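Local coordinates for protein lithostathine-1-alpha (Homo sapiens, PDB 1QDD) that is a secreted C-type lectin-like protein of the pancreas that might inhibit spontaneous calcium carbonate precipitation and may be associated with brain and pancreas regeneration, at residues Ile12-Pro15 with Asn19-Arg22; Ser52-Ala57 with Val139-Asn144; Leu65-Gly70 with Thr122-Trp127. The protein carries 1 engineered substitution. All blocks are in the same frame, centred on the assembly; numbering follows the deposited sequence.

Contact 1: residues Ile12-Pro15 with Asn19-Arg22; sequences ISCP and NAYR
The sulfur of Cys14 lies against the methyl group of Ala20, with SG 3.6 Å from CB and almost as near to the CA of the same residue, at 3.7 Å. This is the tight part of the contact, a disulfide sulfur resting on one small apolar side chain. Both residues direct their CB atoms at the opposing segment. Cys14 turns SG beside its own backbone N and opposite its carbonyl carbon (chi1 -64°), which brings the sulfur over the Asn19-Ala20 peptide link; Asn19 C is 4.0 Å from SG. The same sulfur is joined in a disulfide to Cys25, so its position is fixed by a covalent bond as well as by packing. No hydrogen bond crosses between the segments, and their backbones stay apart, with the CA atoms of Cys14 and Ala20 separated by 6.0 Å.

Away from this point the contact is loose. Ser13 and Pro15 both point away from the strand, and the CB of Asn19 likewise points away from the loop. The two segments bury only 115 Å² between them; Ser13, Pro15, Asn19 and Ala20 are exposed, and Cys14 is partly so.

In the fold, the disulfide ties the loop in front of strand 19-21 to strand 24-33, the antiparallel partner of 19-21, in the manner of the extra N-terminal disulfide of long-form C-type lectin domains. Asn19 shares backbone hydrogen bonds with Tyr26 on that partner, while helix 56-68 meets Asn19 and Tyr21, whose CB atoms point away from the loop, through Leu65 and through Phe61, on which the Tyr21 ring stacks.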
ATOM      1  N   ILE A  12       2.883  20.926   2.924  1.00 39.56           N
ATOM      2  CA  ILE A  12       4.160  20.498   2.371  1.00 38.55           C
ATOM      3  C   ILE A  12       4.843  19.463   3.263  1.00 37.34           C
ATOM      4  O   ILE A  12       5.717  18.729   2.806  1.00 37.95           O
ATOM      5  CB  ILE A  12       5.079  21.695   2.170  1.00 39.32           C
ATOM      6  N   SER A  13       4.474  19.438   4.536  1.00 35.26           N
ATOM      7  CA  SER A  13       5.028  18.500   5.502  1.00 32.66           C
ATOM      8  C   SER A  13       3.973  17.496   5.953  1.00 29.87           C
ATOM      9  O   SER A  13       2.811  17.861   6.126  1.00 29.92           O
ATOM     10  CB  SER A  13       5.538  19.239   6.744  1.00 33.46           C
ATOM     11  OG  SER A  13       6.831  19.772   6.525  1.00 35.10           O
ATOM     12  N   CYS A  14       4.380  16.264   6.214  1.00 25.22           N
ATOM     13  CA  CYS A  14       3.463  15.228   6.684  1.00 22.45           C
ATOM     14  C   CYS A  14       3.418  15.215   8.210  1.00 23.07           C
ATOM     15  O   CYS A  14       4.433  15.474   8.866  1.00 22.74           O
ATOM     16  CB  CYS A  14       3.927  13.872   6.150  1.00 19.21           C
ATOM     17  SG  CYS A  14       3.874  13.689   4.349  1.00 15.75           S
ATOM     18  N   PRO A  15       2.285  14.839   8.785  1.00 23.28           N
ATOM     19  CA  PRO A  15       2.133  14.805  10.233  1.00 23.65           C
ATOM     20  C   PRO A  15       2.978  13.777  10.961  1.00 23.83           C
ATOM     21  O   PRO A  15       3.438  12.790  10.377  1.00 22.32           O
ATOM     22  CB  PRO A  15       0.650  14.554  10.447  1.00 24.31           C
ATOM     23  CG  PRO A  15       0.070  14.132   9.153  1.00 24.43           C
ATOM     24  CD  PRO A  15       1.026  14.542   8.069  1.00 23.64           C
ATOM     25  N   ASN A  19       5.356   9.634   6.838  1.00 15.19           N
ATOM     26  CA  ASN A  19       6.561   9.995   6.101  1.00 15.55           C
ATOM     27  C   ASN A  19       6.259  10.438   4.676  1.00 14.14           C
ATOM     28  O   ASN A  19       5.458   9.820   3.969  1.00 13.07           O
ATOM     29  CB  ASN A  19       7.501   8.787   6.065  1.00 18.23           C
ATOM     30  CG  ASN A  19       8.215   8.511   7.372  1.00 21.51           C
ATOM     31  OD1 ASN A  19       7.611   8.037   8.327  1.00 22.56           O
ATOM     32  ND2 ASN A  19       9.509   8.806   7.428  1.00 24.27           N
ATOM     33  N   ALA A  20       6.973  11.470   4.227  1.00 14.30           N
ATOM     34  CA  ALA A  20       6.799  12.026   2.894  1.00 14.45           C
ATOM     35  C   ALA A  20       7.602  11.326   1.807  1.00 14.87           C
ATOM     36  O   ALA A  20       8.778  11.035   1.996  1.00 15.27           O
ATOM     37  CB  ALA A  20       7.208  13.506   2.911  1.00 16.04           C
ATOM     38  N   TYR A  21       7.001  11.185   0.630  1.00 14.52           N
ATOM     39  CA  TYR A  21       7.675  10.777  -0.589  1.00 15.28           C
ATOM     40  C   TYR A  21       6.879  11.347  -1.764  1.00 15.07           C
ATOM     41  O   TYR A  21       5.690  11.090  -1.922  1.00 13.45           O
ATOM     42  CB  TYR A  21       7.811   9.256  -0.717  1.00 15.57           C
ATOM     43  CG  TYR A  21       8.459   8.793  -2.011  1.00 17.10           C
ATOM     44  CD1 TYR A  21       9.823   8.935  -2.230  1.00 18.96           C
ATOM     45  CD2 TYR A  21       7.694   8.239  -3.028  1.00 17.76           C
ATOM     46  CE1 TYR A  21      10.399   8.544  -3.429  1.00 19.99           C
ATOM     47  CE2 TYR A  21       8.262   7.839  -4.226  1.00 19.53           C
ATOM     48  CZ  TYR A  21       9.619   7.980  -4.411  1.00 19.74           C
ATOM     49  OH  TYR A  21      10.178   7.591  -5.615  1.00 22.54           O
ATOM     50  N   ARG A  22       7.509  12.232  -2.536  1.00 18.14           N
ATOM     51  CA  ARG A  22       6.918  12.797  -3.737  1.00 20.80           C
ATOM     52  C   ARG A  22       5.470  13.237  -3.625  1.00 20.30           C
ATOM     53  O   ARG A  22       4.584  12.731  -4.328  1.00 20.51           O
ATOM     54  CB  ARG A  22       7.017  11.790  -4.899  1.00 24.32           C
ATOM     55  CG  ARG A  22       8.394  11.706  -5.510  1.00 29.29           C
ATOM     56  CD  ARG A  22       8.383  11.250  -6.955  1.00 33.00           C
ATOM     57  NE  ARG A  22       9.538  10.476  -7.340  1.00 36.50           N
ATOM     58  CZ  ARG A  22      10.747  10.328  -6.848  1.00 37.92           C
ATOM     59  NH1 ARG A  22      11.204  10.924  -5.754  1.00 38.82           N
ATOM     60  NH2 ARG A  22      11.596   9.500  -7.460  1.00 38.49           N
TER

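Contact 2: residues Ser52-Ala57 with Val139-Asn144; sequences SVLTQA and VCKFKN
Ser52 meets the long side chain of Lys141 through its backbone: the ammonium nitrogen Lys141 NZ lies 3.3 Å from the carbonyl Ser52 O and gives it a weak hydrogen bond. The lysine methylene CD also passes this oxygen, at 4.0 Å. The hydroxyl of Ser52 has a different partner: in the modelled conformer, one of two, Ser52 OG is hydrogen-bonded to Ser93 OG. Val53 then turns its side chain to Trp91 of strand 90-91 and leaves the lysine alone.

At Leu54 the chain comes back to the contact. Its CB does not aim at the strand, but the end of the side chain swings nearer, and CD1 reaches Lys141 NZ at 4.1 Å, the two side chains lying obliquely across one another. The backbone of Leu54 is held too, its N by Glu58 OE1 and its O by Ser98 OG. Thr55 follows as the N-cap of helix 56-68, its OG1 accepting from the backbone N of Glu58, and Gln56 and Ala57 begin the helix.

Lys141 reaches the loop because it leaves strand 136-143 fully extended, CG opposite the backbone N (chi1 174°) and every later torsion close to 180°. A salt bridge to Glu58 OE2 is the stronger tie of its NZ, and Tyr24 adds a cation-pi contact. The ammonium group is thus shared between a carboxylate, an aromatic ring and a carbonyl oxygen. Glu58, with one carboxylate oxygen on Leu54 N and the other on Lys141 NZ, couples the start of the helix to the strand; the nearby carboxylate would probably favour the charged form of the lysine.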
ATOM      1  N   SER A  52      -0.693   2.268  -3.267  1.00  8.10           N
ATOM      2  CA  SER A  52      -0.542   1.908  -4.668  1.00  8.39           C
ATOM      3  C   SER A  52       0.936   2.101  -5.028  1.00  9.15           C
ATOM      4  O   SER A  52       1.491   3.160  -4.716  1.00 11.95           O
ATOM      5  CB  SER A  52      -1.365   2.752  -5.628  0.53  7.21           C
ATOM      6  OG  SER A  52      -2.742   2.691  -5.383  0.53 12.09           O
ATOM      7  N   VAL A  53       1.590   1.096  -5.562  1.00  8.82           N
ATOM      8  CA  VAL A  53       3.025   1.121  -5.892  1.00  9.11           C
ATOM      9  C   VAL A  53       3.146   1.276  -7.407  1.00  8.53           C
ATOM     10  O   VAL A  53       2.890   0.317  -8.138  1.00  9.14           O
ATOM     11  CB  VAL A  53       3.732  -0.141  -5.386  1.00  9.31           C
ATOM     12  CG1 VAL A  53       5.229  -0.076  -5.629  1.00 11.44           C
ATOM     13  CG2 VAL A  53       3.450  -0.392  -3.902  1.00 11.37           C
ATOM     14  N   LEU A  54       3.475   2.493  -7.829  1.00  8.86           N
ATOM     15  CA  LEU A  54       3.422   2.826  -9.249  1.00  8.36           C
ATOM     16  C   LEU A  54       4.734   2.911  -9.961  1.00  9.10           C
ATOM     17  O   LEU A  54       4.735   3.001 -11.206  1.00  9.68           O
ATOM     18  CB  LEU A  54       2.630   4.149  -9.375  1.00  9.92           C
ATOM     19  CG  LEU A  54       1.277   4.125  -8.644  1.00 11.17           C
ATOM     20  CD1 LEU A  54       0.553   5.457  -8.733  1.00 13.09           C
ATOM     21  CD2 LEU A  54       0.383   3.019  -9.183  1.00 12.41           C
ATOM     22  N   THR A  55       5.859   2.859  -9.277  1.00  8.75           N
ATOM     23  CA  THR A  55       7.194   2.885  -9.866  1.00  9.38           C
ATOM     24  C   THR A  55       8.109   1.995  -9.019  1.00  8.99           C
ATOM     25  O   THR A  55       7.794   1.749  -7.827  1.00  9.40           O
ATOM     26  CB  THR A  55       7.836   4.285  -9.923  1.00  9.63           C
ATOM     27  OG1 THR A  55       8.016   4.748  -8.569  1.00 10.44           O
ATOM     28  CG2 THR A  55       7.051   5.313 -10.719  1.00 10.72           C
ATOM     29  N   GLN A  56       9.251   1.609  -9.544  1.00  8.54           N
ATOM     30  CA  GLN A  56      10.242   0.850  -8.786  1.00  9.93           C
ATOM     31  C   GLN A  56      10.730   1.666  -7.600  1.00  9.64           C
ATOM     32  O   GLN A  56      10.905   1.115  -6.491  1.00 10.21           O
ATOM     33  CB  GLN A  56      11.407   0.469  -9.694  1.00 12.25           C
ATOM     34  CG  GLN A  56      12.360  -0.576  -9.110  1.00 16.45           C
ATOM     35  CD  GLN A  56      13.430  -0.903 -10.145  1.00 19.53           C
ATOM     36  OE1 GLN A  56      14.621  -0.744  -9.916  1.00 22.41           O
ATOM     37  NE2 GLN A  56      13.008  -1.265 -11.351  1.00 22.44           N
ATOM     38  N   ALA A  57      10.964   2.959  -7.767  1.00  9.32           N
ATOM     39  CA  ALA A  57      11.427   3.819  -6.682  1.00  9.74           C
ATOM     40  C   ALA A  57      10.416   3.940  -5.550  1.00  8.85           C
ATOM     41  O   ALA A  57      10.812   3.931  -4.365  1.00  9.73           O
ATOM     42  CB  ALA A  57      11.823   5.191  -7.230  1.00 10.76           C
ATOM     43  N   VAL A 139       0.026  -0.805   4.806  1.00  7.27           N
ATOM     44  CA  VAL A 139       0.575   0.521   4.553  1.00  7.32           C
ATOM     45  C   VAL A 139      -0.499   1.383   3.872  1.00  6.94           C
ATOM     46  O   VAL A 139      -1.107   0.949   2.891  1.00  8.53           O
ATOM     47  CB  VAL A 139       1.831   0.505   3.664  1.00  8.12           C
ATOM     48  CG1 VAL A 139       2.340   1.903   3.319  1.00  9.56           C
ATOM     49  CG2 VAL A 139       2.968  -0.287   4.307  1.00 10.29           C
ATOM     50  N   CYS A 140      -0.707   2.602   4.359  1.00  7.24           N
ATOM     51  CA  CYS A 140      -1.604   3.589   3.770  1.00  8.17           C
ATOM     52  C   CYS A 140      -0.833   4.716   3.068  1.00  8.20           C
ATOM     53  O   CYS A 140       0.294   5.031   3.420  1.00  9.79           O
ATOM     54  CB  CYS A 140      -2.530   4.235   4.810  1.00  9.33           C
ATOM     55  SG  CYS A 140      -3.592   3.165   5.799  1.00  9.77           S
ATOM     56  N   LYS A 141      -1.473   5.319   2.071  1.00  8.15           N
ATOM     57  CA  LYS A 141      -0.953   6.433   1.280  1.00  8.66           C
ATOM     58  C   LYS A 141      -2.036   7.506   1.148  1.00  9.59           C
ATOM     59  O   LYS A 141      -3.173   7.166   0.813  1.00 10.51           O
ATOM     60  CB  LYS A 141      -0.518   5.925  -0.105  1.00  9.60           C
ATOM     61  CG  LYS A 141      -0.074   6.951  -1.144  1.00 10.70           C
ATOM     62  CD  LYS A 141       0.281   6.280  -2.463  1.00 11.25           C
ATOM     63  CE  LYS A 141       0.637   7.239  -3.581  1.00 11.81           C
ATOM     64  NZ  LYS A 141       0.989   6.468  -4.823  1.00 12.34           N
ATOM     65  N   PHE A 142      -1.711   8.768   1.408  1.00  9.49           N
ATOM     66  CA  PHE A 142      -2.698   9.846   1.280  1.00 11.11           C
ATOM     67  C   PHE A 142      -2.013  11.115   0.775  1.00 11.97           C
ATOM     68  O   PHE A 142      -0.843  11.374   1.013  1.00 11.61           O
ATOM     69  CB  PHE A 142      -3.460  10.093   2.571  1.00 11.36           C
ATOM     70  CG  PHE A 142      -2.713  10.636   3.747  1.00 12.33           C
ATOM     71  CD1 PHE A 142      -2.599  12.005   3.964  1.00 12.82           C
ATOM     72  CD2 PHE A 142      -2.131   9.786   4.670  1.00 13.63           C
ATOM     73  CE1 PHE A 142      -1.919  12.497   5.060  1.00 13.69           C
ATOM     74  CE2 PHE A 142      -1.450  10.274   5.766  1.00 14.39           C
ATOM     75  CZ  PHE A 142      -1.337  11.631   5.968  1.00 13.85           C
ATOM     76  N   LYS A 143      -2.811  11.907   0.034  1.00 14.09           N
ATOM     77  CA  LYS A 143      -2.278  13.121  -0.570  1.00 17.27           C
ATOM     78  C   LYS A 143      -2.159  14.207   0.498  1.00 20.03           C
ATOM     79  O   LYS A 143      -3.060  14.518   1.254  1.00 19.94           O
ATOM     80  CB  LYS A 143      -3.048  13.686  -1.761  1.00 18.37           C
ATOM     81  CG  LYS A 143      -2.451  14.914  -2.431  0.53 19.97           C
ATOM     82  CD  LYS A 143      -1.149  14.748  -3.183  0.53 20.90           C
ATOM     83  CE  LYS A 143      -0.490  16.103  -3.451  0.53 21.53           C
ATOM     84  NZ  LYS A 143       0.022  16.716  -2.198  0.53 22.25           N
ATOM     85  N   ASN A 144      -0.932  14.680   0.521  1.00 24.04           N
ATOM     86  CA  ASN A 144      -0.458  15.866   1.125  1.00 27.56           C
ATOM     87  C   ASN A 144       0.994  16.048   1.379  1.00 28.10           C
ATOM     88  O   ASN A 144       1.801  15.368   1.983  1.00 31.70           O
ATOM     89  CB  ASN A 144      -1.384  16.525   2.165  1.00 28.58           C
ATOM     90  CG  ASN A 144      -1.610  17.814   1.332  1.00 28.55           C
ATOM     91  OD1 ASN A 144      -1.539  17.770   0.093  1.00 28.29           O
ATOM     92  ND2 ASN A 144      -1.796  18.900   2.037  1.00 29.67           N
TER

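Contact 3: residues Leu65-Gly70 with Thr122-Trp127; sequences LIKESG and TGFQKW
Ile66 sets a single methyl group on the face of the Phe124 ring. Its CG2 lies 3.6 Å from the ring centroid and only 11° off the ring normal, a CH-pi contact almost centred on the aromatic system. All six ring carbons accordingly lie at similar distances from that methyl, from 3.6 Å at CE1 to 4.1 Å at CD2. The other branch of the isoleucine, CG1, takes no part in covering the ring: CG2 stands opposite the backbone N of Ile66, with CG1 beside that N (chi1 -63°), so that the branched CB offers one methyl to the phenylalanine.

Lys67, the next residue of the helix, meets the same ring from another direction. Its aliphatic CG comes to the edge, near the ring plane, 4.2 Å from Phe124 CD1. Face and edge are therefore used by consecutive residues, one buried and one exposed, and the contact between the segments is apolar throughout, without a hydrogen bond across it.

Phe124 is carried by a type I' beta turn from Thr122 to Gln125, in which Gly123 and Phe124 both have positive phi. Just past the turn, Lys126 N gives a hydrogen bond to Thr122 OG1 at 3.1 Å. On the helical side Ser69 OG folds back to Ile66 O, 2.7 Å away and in the carbonyl plane; the same oxygen also accepts from Ser69 N.

The contact packs the C-terminal part of helix 56-68 against the loop linking strands 115-119 and 127-130. Val76 of strand 75-78 touches both Ile66 and Phe124, and Leu118 of strand 115-119 also meets Ile66.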
ATOM      1  N   LEU A  65      10.434   1.800   4.531  1.00  9.87           N
ATOM      2  CA  LEU A  65       9.526   2.229   5.574  1.00 10.56           C
ATOM      3  C   LEU A  65       9.113   1.075   6.464  1.00  9.80           C
ATOM      4  O   LEU A  65       9.094   1.172   7.704  1.00 10.74           O
ATOM      5  CB  LEU A  65       8.301   2.884   4.928  1.00 13.35           C
ATOM      6  CG  LEU A  65       7.300   3.532   5.886  1.00 15.39           C
ATOM      7  CD1 LEU A  65       7.928   4.725   6.589  1.00 18.59           C
ATOM      8  CD2 LEU A  65       6.051   3.993   5.149  1.00 18.25           C
ATOM      9  N   ILE A  66       8.782  -0.066   5.885  1.00  8.69           N
ATOM     10  CA  ILE A  66       8.402  -1.259   6.645  1.00  9.13           C
ATOM     11  C   ILE A  66       9.603  -1.752   7.439  1.00  9.59           C
ATOM     12  O   ILE A  66       9.486  -2.060   8.644  1.00 10.02           O
ATOM     13  CB  ILE A  66       7.808  -2.346   5.742  1.00  8.13           C
ATOM     14  CG1 ILE A  66       6.511  -1.871   5.085  1.00  9.04           C
ATOM     15  CG2 ILE A  66       7.568  -3.605   6.572  1.00  9.58           C
ATOM     16  CD1 ILE A  66       6.088  -2.699   3.887  1.00 10.12           C
ATOM     17  N   LYS A  67      10.772  -1.882   6.834  1.00 10.80           N
ATOM     18  CA  LYS A  67      11.975  -2.346   7.524  1.00 12.95           C
ATOM     19  C   LYS A  67      12.338  -1.437   8.685  1.00 13.22           C
ATOM     20  O   LYS A  67      12.669  -1.931   9.784  1.00 14.19           O
ATOM     21  CB  LYS A  67      13.129  -2.461   6.530  1.00 14.81           C
ATOM     22  CG  LYS A  67      13.099  -3.692   5.640  1.00 19.82           C
ATOM     23  CD  LYS A  67      14.496  -4.030   5.127  1.00 23.56           C
ATOM     24  CE  LYS A  67      15.088  -5.188   5.913  1.00 25.89           C
ATOM     25  NZ  LYS A  67      16.526  -4.976   6.229  1.00 28.03           N
ATOM     26  N   GLU A  68      12.250  -0.132   8.538  1.00 12.64           N
ATOM     27  CA  GLU A  68      12.577   0.833   9.576  1.00 14.30           C
ATOM     28  C   GLU A  68      11.665   0.785  10.785  1.00 12.06           C
ATOM     29  O   GLU A  68      12.050   1.203  11.896  1.00 13.47           O
ATOM     30  CB  GLU A  68      12.627   2.248   8.964  1.00 18.40           C
ATOM     31  CG  GLU A  68      13.880   2.447   8.119  1.00 24.12           C
ATOM     32  CD  GLU A  68      13.953   3.782   7.410  1.00 26.99           C
ATOM     33  OE1 GLU A  68      13.131   4.677   7.693  1.00 29.19           O
ATOM     34  OE2 GLU A  68      14.859   3.950   6.563  1.00 29.76           O
ATOM     35  N   SER A  69      10.466   0.222  10.666  1.00  9.79           N
ATOM     36  CA  SER A  69       9.554   0.047  11.775  1.00  9.56           C
ATOM     37  C   SER A  69      10.054  -0.993  12.774  1.00  9.77           C
ATOM     38  O   SER A  69       9.549  -0.998  13.909  1.00 10.62           O
ATOM     39  CB  SER A  69       8.155  -0.384  11.307  1.00  9.50           C
ATOM     40  OG  SER A  69       8.127  -1.758  10.961  1.00  9.11           O
ATOM     41  N   GLY A  70      10.917  -1.915  12.377  1.00  9.76           N
ATOM     42  CA  GLY A  70      11.336  -2.999  13.244  1.00 10.65           C
ATOM     43  C   GLY A  70      10.367  -4.149  13.308  1.00 11.29           C
ATOM     44  O   GLY A  70      10.596  -5.070  14.110  1.00 12.33           O
ATOM     45  N   THR A 122      11.458 -11.541   0.785  1.00 12.86           N
ATOM     46  CA  THR A 122      11.999 -10.783  -0.326  1.00 13.21           C
ATOM     47  C   THR A 122      12.363  -9.359   0.060  1.00 12.72           C
ATOM     48  O   THR A 122      12.527  -8.485  -0.809  1.00 14.59           O
ATOM     49  CB  THR A 122      11.024 -10.743  -1.524  1.00 12.35           C
ATOM     50  OG1 THR A 122       9.863  -9.968  -1.180  1.00 12.35           O
ATOM     51  CG2 THR A 122      10.635 -12.154  -1.938  1.00 13.73           C
ATOM     52  N   GLY A 123      12.463  -9.058   1.354  1.00 12.02           N
ATOM     53  CA  GLY A 123      12.762  -7.716   1.829  1.00 12.57           C
ATOM     54  C   GLY A 123      11.612  -6.754   1.576  1.00 10.69           C
ATOM     55  O   GLY A 123      11.821  -5.541   1.472  1.00 11.78           O
ATOM     56  N   PHE A 124      10.380  -7.247   1.459  1.00  9.64           N
ATOM     57  CA  PHE A 124       9.176  -6.471   1.195  1.00  9.14           C
ATOM     58  C   PHE A 124       9.232  -5.833  -0.195  1.00  9.82           C
ATOM     59  O   PHE A 124       8.537  -4.820  -0.412  1.00 11.15           O
ATOM     60  CB  PHE A 124       8.860  -5.467   2.301  1.00  9.75           C
ATOM     61  CG  PHE A 124       8.703  -6.098   3.661  1.00 10.18           C
ATOM     62  CD1 PHE A 124       9.702  -5.951   4.612  1.00 10.59           C
ATOM     63  CD2 PHE A 124       7.589  -6.832   4.005  1.00 10.45           C
ATOM     64  CE1 PHE A 124       9.593  -6.534   5.863  1.00 12.28           C
ATOM     65  CE2 PHE A 124       7.480  -7.424   5.256  1.00 11.28           C
ATOM     66  CZ  PHE A 124       8.483  -7.262   6.190  1.00 11.91           C
ATOM     67  N   GLN A 125       9.924  -6.425  -1.149  1.00 10.32           N
ATOM     68  CA  GLN A 125      10.004  -5.903  -2.499  1.00 11.18           C
ATOM     69  C   GLN A 125       9.170  -6.689  -3.499  1.00 10.90           C
ATOM     70  O   GLN A 125       8.931  -6.136  -4.589  1.00 12.53           O
ATOM     71  CB  GLN A 125      11.464  -5.908  -2.979  1.00 14.66           C
ATOM     72  CG  GLN A 125      12.349  -4.911  -2.248  1.00 19.79           C
ATOM     73  CD  GLN A 125      13.734  -4.855  -2.867  1.00 22.57           C
ATOM     74  OE1 GLN A 125      13.875  -4.799  -4.092  1.00 24.90           O
ATOM     75  NE2 GLN A 125      14.762  -4.908  -2.031  1.00 24.44           N
ATOM     76  N   LYS A 126       8.780  -7.916  -3.205  1.00 10.05           N
ATOM     77  CA  LYS A 126       8.004  -8.737  -4.128  1.00 10.31           C
ATOM     78  C   LYS A 126       6.628  -9.073  -3.562  1.00  8.91           C
ATOM     79  O   LYS A 126       6.387  -8.988  -2.361  1.00 10.82           O
ATOM     80  CB  LYS A 126       8.733 -10.016  -4.519  1.00 12.90           C
ATOM     81  CG  LYS A 126      10.119  -9.873  -5.117  1.00 17.81           C
ATOM     82  CD  LYS A 126      10.083  -9.527  -6.587  1.00 20.45           C
ATOM     83  CE  LYS A 126      11.469  -9.499  -7.219  1.00 22.87           C
ATOM     84  NZ  LYS A 126      11.420  -8.812  -8.541  1.00 24.97           N
ATOM     85  N   TRP A 127       5.701  -9.403  -4.442  1.00  8.29           N
ATOM     86  CA  TRP A 127       4.292  -9.565  -4.191  1.00  8.64           C
ATOM     87  C   TRP A 127       3.809 -11.011  -4.244  1.00  8.54           C
ATOM     88  O   TRP A 127       4.282 -11.799  -5.067  1.00  9.75           O
ATOM     89  CB  TRP A 127       3.516  -8.797  -5.268  1.00  9.00           C
ATOM     90  CG  TRP A 127       3.809  -7.339  -5.437  1.00  8.87           C
ATOM     91  CD1 TRP A 127       4.574  -6.530  -4.662  1.00  9.19           C
ATOM     92  CD2 TRP A 127       3.309  -6.490  -6.492  1.00  9.61           C
ATOM     93  NE1 TRP A 127       4.599  -5.233  -5.142  1.00  9.94           N
ATOM     94  CE2 TRP A 127       3.825  -5.200  -6.267  1.00 10.22           C
ATOM     95  CE3 TRP A 127       2.479  -6.725  -7.587  1.00 11.15           C
ATOM     96  CZ2 TRP A 127       3.516  -4.134  -7.125  1.00 11.36           C
ATOM     97  CZ3 TRP A 127       2.184  -5.664  -8.433  1.00 12.30           C
ATOM     98  CH2 TRP A 127       2.706  -4.395  -8.186  1.00 12.05           C
TER

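Contact 3 is buried, contact 2 partly so, and contact 1 lies at the surface, some 16 Å between its centre and that of the chain. Chemistry follows place: methyl on aromatic face in contact 3, an ammonium group between a carbonyl oxygen and a leucine methyl in contact 2, with a carboxylate as its stronger partner, and a disulfide sulfur beside a methyl in contact 1. Contact 2 involves the residues leading into helix 56-68, contact 3 its later part; Val139 CG2 and Ile66 CG1 meet at 4.0 Å between them. Contacts 1 and 2 reach the same sheet and touch where Tyr21 OH packs near Ala57 CB. Along the chain, contact 3 is nested within the loop closed by contact 2.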